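Local coordinates for protein tautomerase (Advenella mimigardefordensis DPN7, PDB 6VVW) that belongs to the tautomerase superfamily and assembles as a trimer of subunits built from beta-alpha-beta units, at residues T18-N23 with I41-I46. Residues are numbered along the deposited sequence; the frame is centred on the assembly and turned at random.
Sequences TAFLQN and ISLHEI
In the beta-alpha-beta unit formed by strand 3-8, helix 16-30 and strand 40-43, a building block of the tautomerase fold, Leu21 on the helix packs against Ile41 and Leu43 on the second strand. The axes of helix 18-23 and strand 41-43 are nearly antiparallel, at 159°, and come within 9.3 Å; no hydrogen bond crosses between them, and apolar side chains make the main contacts. Leu21 reaches the strand through one methyl: its CD2 lies 3.5 Å from Ile41 CG2, closer than two methyl groups normally sit, and 3.8 Å from Leu43 CB. Branched aliphatic residues suit this buried layer because they fill it without polar groups to satisfy. With CG1 beside the backbone N (chi1 -67°) and an extended second torsion, Ile41 reaches out to the helix backbone, CD1 lying 4.0 Å from Leu21 O. Strand alternation turns Ser42 the other way, to the subunit interface, where its hydroxyl is satisfied by Gln7 OE1 of the second subunit and the sheet continues antiparallel. Leu43 also packs on Val6 and Val8 of the parallel neighbouring strand. The apolar Phe20 ring spans the space between strand 40-43 and Leu92 of helix 74-92, and meets Leu43 more loosely: Leu43 CD2 lies obliquely off the ring, 4.3 Å from Phe20 CE2.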
loop_
_atom_site.group_PDB
_atom_site.type_symbol
_atom_site.label_atom_id
_atom_site.label_comp_id
_atom_site.label_asym_id
_atom_site.label_seq_id
_atom_site.Cartn_x
_atom_site.Cartn_y
_atom_site.Cartn_z
ATOM N N THR A 18 -9.224 7.190 16.817
ATOM C CA THR A 18 -8.222 7.055 17.862
ATOM C C THR A 18 -8.352 5.727 18.593
ATOM O O THR A 18 -7.446 4.885 18.530
ATOM C CB THR A 18 -8.328 8.213 18.865
ATOM O OG1 THR A 18 -7.703 9.367 18.300
ATOM C CG2 THR A 18 -7.639 7.881 20.171
ATOM N N ALA A 19 -9.471 5.502 19.279
ATOM C CA ALA A 19 -9.634 4.254 20.005
ATOM C C ALA A 19 -9.511 3.058 19.076
ATOM O O ALA A 19 -8.999 2.007 19.481
ATOM C CB ALA A 19 -10.972 4.245 20.725
ATOM N N PHE A 20 -9.939 3.206 17.821
ATOM C CA PHE A 20 -9.768 2.121 16.867
ATOM C C PHE A 20 -8.306 1.739 16.745
ATOM O O PHE A 20 -7.958 0.557 16.740
ATOM C CB PHE A 20 -10.315 2.522 15.510
ATOM C CG PHE A 20 -9.589 1.884 14.361
ATOM C CD1 PHE A 20 -10.005 0.670 13.860
ATOM C CD2 PHE A 20 -8.509 2.511 13.771
ATOM C CE1 PHE A 20 -9.363 0.089 12.808
ATOM C CE2 PHE A 20 -7.856 1.933 12.731
ATOM C CZ PHE A 20 -8.289 0.712 12.245
ATOM N N LEU A 21 -7.429 2.721 16.630
ATOM C CA LEU A 21 -6.029 2.369 16.540
ATOM C C LEU A 21 -5.541 1.822 17.860
ATOM O O LEU A 21 -4.586 1.036 17.894
ATOM C CB LEU A 21 -5.186 3.570 16.124
ATOM C CG LEU A 21 -5.440 4.516 14.948
ATOM C CD1 LEU A 21 -4.875 5.907 15.300
ATOM C CD2 LEU A 21 -4.851 4.015 13.630
ATOM N N GLN A 22 -6.203 2.185 18.953
ATOM C CA GLN A 22 -5.689 1.784 20.255
ATOM C C GLN A 22 -5.969 0.314 20.527
ATOM O O GLN A 22 -5.077 -0.440 20.939
ATOM C CB GLN A 22 -6.281 2.679 21.341
ATOM C CG GLN A 22 -5.873 4.157 21.170
ATOM C CD GLN A 22 -5.572 4.857 22.484
ATOM O OE1 GLN A 22 -6.472 5.118 23.282
ATOM N NE2 GLN A 22 -4.301 5.160 22.717
ATOM N N ASN A 23 -7.198 -0.115 20.300
ATOM C CA ASN A 23 -7.467 -1.533 20.415
ATOM C C ASN A 23 -7.076 -2.289 19.160
ATOM O O ASN A 23 -7.117 -3.515 19.153
ATOM C CB ASN A 23 -8.941 -1.748 20.734
ATOM C CG ASN A 23 -9.513 -0.641 21.597
ATOM O OD1 ASN A 23 -8.892 -0.218 22.560
ATOM N ND2 ASN A 23 -10.697 -0.167 21.248
ATOM N N ILE A 41 0.417 1.108 13.297
ATOM C CA ILE A 41 -0.837 1.165 12.558
ATOM C C ILE A 41 -1.006 2.581 12.069
ATOM O O ILE A 41 -0.808 3.530 12.831
ATOM C CB ILE A 41 -2.042 0.762 13.423
ATOM C CG1 ILE A 41 -1.964 -0.715 13.784
ATOM C CG2 ILE A 41 -3.315 1.044 12.677
ATOM C CD1 ILE A 41 -2.739 -1.094 15.009
ATOM N N SER A 42 -1.380 2.734 10.808
ATOM C CA SER A 42 -1.567 4.050 10.216
ATOM C C SER A 42 -2.957 4.128 9.612
ATOM O O SER A 42 -3.324 3.275 8.802
ATOM C CB SER A 42 -0.517 4.302 9.148
ATOM O OG SER A 42 -1.003 3.936 7.870
ATOM N N LEU A 43 -3.721 5.158 9.965
ATOM C CA LEU A 43 -5.037 5.345 9.374
ATOM C C LEU A 43 -5.027 6.502 8.383
ATOM O O LEU A 43 -4.478 7.570 8.676
ATOM C CB LEU A 43 -6.092 5.595 10.456
ATOM C CG LEU A 43 -7.500 5.695 9.875
ATOM C CD1 LEU A 43 -7.725 4.422 9.127
ATOM C CD2 LEU A 43 -8.537 5.814 10.945
ATOM N N HIS A 44 -5.668 6.294 7.221
ATOM C CA HIS A 44 -5.675 7.260 6.116
ATOM C C HIS A 44 -7.081 7.316 5.531
ATOM O O HIS A 44 -7.406 6.538 4.631
ATOM C CB HIS A 44 -4.653 6.855 5.069
ATOM C CG HIS A 44 -4.869 7.457 3.714
ATOM N ND1 HIS A 44 -5.372 8.728 3.523
ATOM C CD2 HIS A 44 -4.619 6.964 2.475
ATOM C CE1 HIS A 44 -5.425 8.990 2.228
ATOM N NE2 HIS A 44 -4.984 7.933 1.570
ATOM N N GLU A 45 -7.900 8.249 6.018
ATOM C CA GLU A 45 -9.292 8.287 5.596
ATOM C C GLU A 45 -9.413 8.721 4.144
ATOM O O GLU A 45 -8.589 9.462 3.615
ATOM C CB GLU A 45 -10.123 9.234 6.448
ATOM C CG GLU A 45 -9.595 9.531 7.828
ATOM C CD GLU A 45 -10.494 10.513 8.555
ATOM O OE1 GLU A 45 -11.697 10.547 8.237
ATOM O OE2 GLU A 45 -10.010 11.228 9.456
ATOM N N ILE A 46 -10.488 8.275 3.515
ATOM C CA ILE A 46 -10.676 8.382 2.080
ATOM C C ILE A 46 -12.016 9.051 1.837
ATOM O O ILE A 46 -13.024 8.673 2.443
ATOM C CB ILE A 46 -10.633 7.003 1.400
ATOM C CG1 ILE A 46 -9.250 6.375 1.547
ATOM C CG2 ILE A 46 -10.974 7.137 -0.050
ATOM C CD1 ILE A 46 -8.934 5.419 0.451
#